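PDB 3SZP: transcriptional regulator, LysR family from Vibrio cholerae, which probably binds DNA at promoters as a LysR-type transcription factor and activates virulence genes. Local coordinates for residues I95-S99 with N100-R104. Sequence-based numbering, arbitrary orientation.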
ATOM      1  N   ILE A  95      19.868  -5.757 -28.345  1.00 31.26           N
ATOM      2  CA  ILE A  95      18.804  -6.342 -29.137  1.00 30.92           C
ATOM      3  C   ILE A  95      17.568  -6.611 -28.282  1.00 29.64           C
ATOM      4  O   ILE A  95      17.690  -7.102 -27.151  1.00 28.32           O
ATOM      5  CB  ILE A  95      19.276  -7.672 -29.731  1.00 30.15           C
ATOM      6  CG1 ILE A  95      20.532  -7.450 -30.564  1.00 31.90           C
ATOM      7  CG2 ILE A  95      18.172  -8.318 -30.560  1.00 29.67           C
ATOM      8  CD1 ILE A  95      21.163  -8.724 -31.047  1.00 31.05           C
ATOM      9  N   SER A  96      16.392  -6.288 -28.818  1.00 32.86           N
ATOM     10  CA  SER A  96      15.126  -6.666 -28.204  1.00 32.10           C
ATOM     11  C   SER A  96      14.496  -7.769 -29.055  1.00 31.52           C
ATOM     12  O   SER A  96      14.599  -7.741 -30.283  1.00 32.24           O
ATOM     13  CB  SER A  96      14.188  -5.456 -28.109  1.00 33.38           C
ATOM     14  OG  SER A  96      12.856  -5.837 -27.811  1.00 33.21           O
ATOM     15  N   ALA A  97      13.864  -8.749 -28.407  1.00 28.78           N
ATOM     16  CA  ALA A  97      13.275  -9.875 -29.124  1.00 28.37           C
ATOM     17  C   ALA A  97      12.110 -10.453 -28.353  1.00 28.19           C
ATOM     18  O   ALA A  97      11.980 -10.228 -27.150  1.00 27.94           O
ATOM     19  CB  ALA A  97      14.326 -10.959 -29.413  1.00 26.84           C
ATOM     20  N   PRO A  98      11.246 -11.207 -29.045  1.00 29.62           N
ATOM     21  CA  PRO A  98      10.036 -11.690 -28.373  1.00 30.01           C
ATOM     22  C   PRO A  98      10.354 -12.809 -27.397  1.00 28.74           C
ATOM     23  O   PRO A  98      11.322 -13.550 -27.589  1.00 27.50           O
ATOM     24  CB  PRO A  98       9.174 -12.199 -29.531  1.00 31.03           C
ATOM     25  CG  PRO A  98      10.104 -12.522 -30.599  1.00 30.74           C
ATOM     26  CD  PRO A  98      11.269 -11.565 -30.475  1.00 30.20           C
ATOM     27  N   SER A  99       9.550 -12.922 -26.354  1.00 34.96           N
ATOM     28  CA  SER A  99       9.732 -13.972 -25.363  1.00 33.98           C
ATOM     29  C   SER A  99       9.570 -15.361 -25.941  1.00 33.89           C
ATOM     30  O   SER A  99      10.395 -16.220 -25.695  1.00 32.64           O
ATOM     31  CB  SER A  99       8.739 -13.813 -24.206  1.00 34.72           C
ATOM     32  OG  SER A  99       9.086 -12.707 -23.413  1.00 34.73           O
ATOM     33  N   ASN A 100       8.510 -15.602 -26.695  1.00 34.60           N
ATOM     34  CA  ASN A 100       8.243 -16.971 -27.118  1.00 35.05           C
ATOM     35  C   ASN A 100       9.265 -17.591 -28.069  1.00 34.55           C
ATOM     36  O   ASN A 100       9.732 -18.708 -27.821  1.00 33.91           O
ATOM     37  CB  ASN A 100       6.832 -17.121 -27.681  1.00 36.82           C
ATOM     38  CG  ASN A 100       5.776 -16.922 -26.621  1.00 37.32           C
ATOM     39  OD1 ASN A 100       5.979 -17.280 -25.459  1.00 36.64           O
ATOM     40  ND2 ASN A 100       4.660 -16.315 -27.002  1.00 38.53           N
ATOM     41  N   LEU A 101       9.624 -16.894 -29.141  1.00 32.81           N
ATOM     42  CA  LEU A 101      10.228 -17.609 -30.264  1.00 33.12           C
ATOM     43  C   LEU A 101      11.742 -17.560 -30.282  1.00 30.68           C
ATOM     44  O   LEU A 101      12.403 -18.251 -31.060  1.00 29.64           O
ATOM     45  CB  LEU A 101       9.679 -17.065 -31.585  1.00 34.79           C
ATOM     46  CG  LEU A 101       8.167 -17.213 -31.748  1.00 35.87           C
ATOM     47  CD1 LEU A 101       7.676 -16.410 -32.942  1.00 36.18           C
ATOM     48  CD2 LEU A 101       7.818 -18.677 -31.901  1.00 36.49           C
ATOM     49  N   THR A 102      12.292 -16.732 -29.421  1.00 29.78           N
ATOM     50  CA  THR A 102      13.695 -16.405 -29.532  1.00 27.64           C
ATOM     51  C   THR A 102      14.584 -17.618 -29.327  1.00 25.69           C
ATOM     52  O   THR A 102      15.509 -17.844 -30.094  1.00 24.45           O
ATOM     53  CB  THR A 102      14.057 -15.267 -28.576  1.00 27.34           C
ATOM     54  OG1 THR A 102      13.390 -14.098 -29.031  1.00 29.27           O
ATOM     55  CG2 THR A 102      15.538 -14.994 -28.588  1.00 25.83           C
ATOM     56  N   LYS A 103      14.297 -18.380 -28.285  1.00 31.86           N
ATOM     57  CA  LYS A 103      15.122 -19.509 -27.908  1.00 30.78           C
ATOM     58  C   LYS A 103      15.308 -20.450 -29.100  1.00 30.83           C
ATOM     59  O   LYS A 103      16.430 -20.742 -29.509  1.00 29.80           O
ATOM     60  CB  LYS A 103      14.482 -20.226 -26.720  1.00 31.42           C
ATOM     61  CG  LYS A 103      15.096 -21.574 -26.353  1.00 31.14           C
ATOM     62  CD  LYS A 103      16.304 -21.430 -25.457  1.00 30.08           C
ATOM     63  CE  LYS A 103      16.586 -22.746 -24.744  1.00 30.70           C
ATOM     64  NZ  LYS A 103      16.560 -23.884 -25.725  1.00 31.49           N
ATOM     65  N   ARG A 104      14.198 -20.874 -29.683  1.00 27.66           N
ATOM     66  CA  ARG A 104      14.221 -21.865 -30.745  1.00 28.13           C
ATOM     67  C   ARG A 104      14.545 -21.243 -32.100  1.00 27.39           C
ATOM     68  O   ARG A 104      15.357 -21.767 -32.846  1.00 26.47           O
TER
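Pro98 and Thr102 meet where the backbone turns from extended at Ala97 and Pro98 to helical angles at Ser99 and Asn100, so that strand 91-98 runs through a tight bend into helix 102-116. This is the strand-to-helix turn of a beta-alpha-beta unit, strand 91-98, helix 102-116 and parallel strand 120-127, in the LysR substrate-binding domain.

One side-chain hydrogen bond closes the bend. The hydroxyl OG1 of Thr102 donates to Pro98 O at 2.6 Å. The C=O...OG1 angle is 147° and the donor lies in the carbonyl plane. OG1 sits beside its own backbone N, anti to the carbonyl carbon (chi1 -67°), and this rotation turns it back toward Pro98 O. The threonine side chain also packs on Met126 of strand 120-127.

The same hydroxyl rests against carbon from the strand. Ala97 CB approaches OG1 to 3.3 Å, and the proline ring crosses the threonine side chain at a slant, with Pro98 CD 3.6 Å from Thr102 OG1. Ala97 and Thr102 are buried, so the bond to Pro98 O gives the hydroxyl a polar partner inside the fold.

Asn100 points the other way. Its CB leads away from the bend, and the amide reaches a different part of the chain. Both ends of that amide are held, which should fix its flip: ND2 is hydrogen-bonded to Tyr192 O, and OD1 accepts from Leu220 N at the start of helix 220-228.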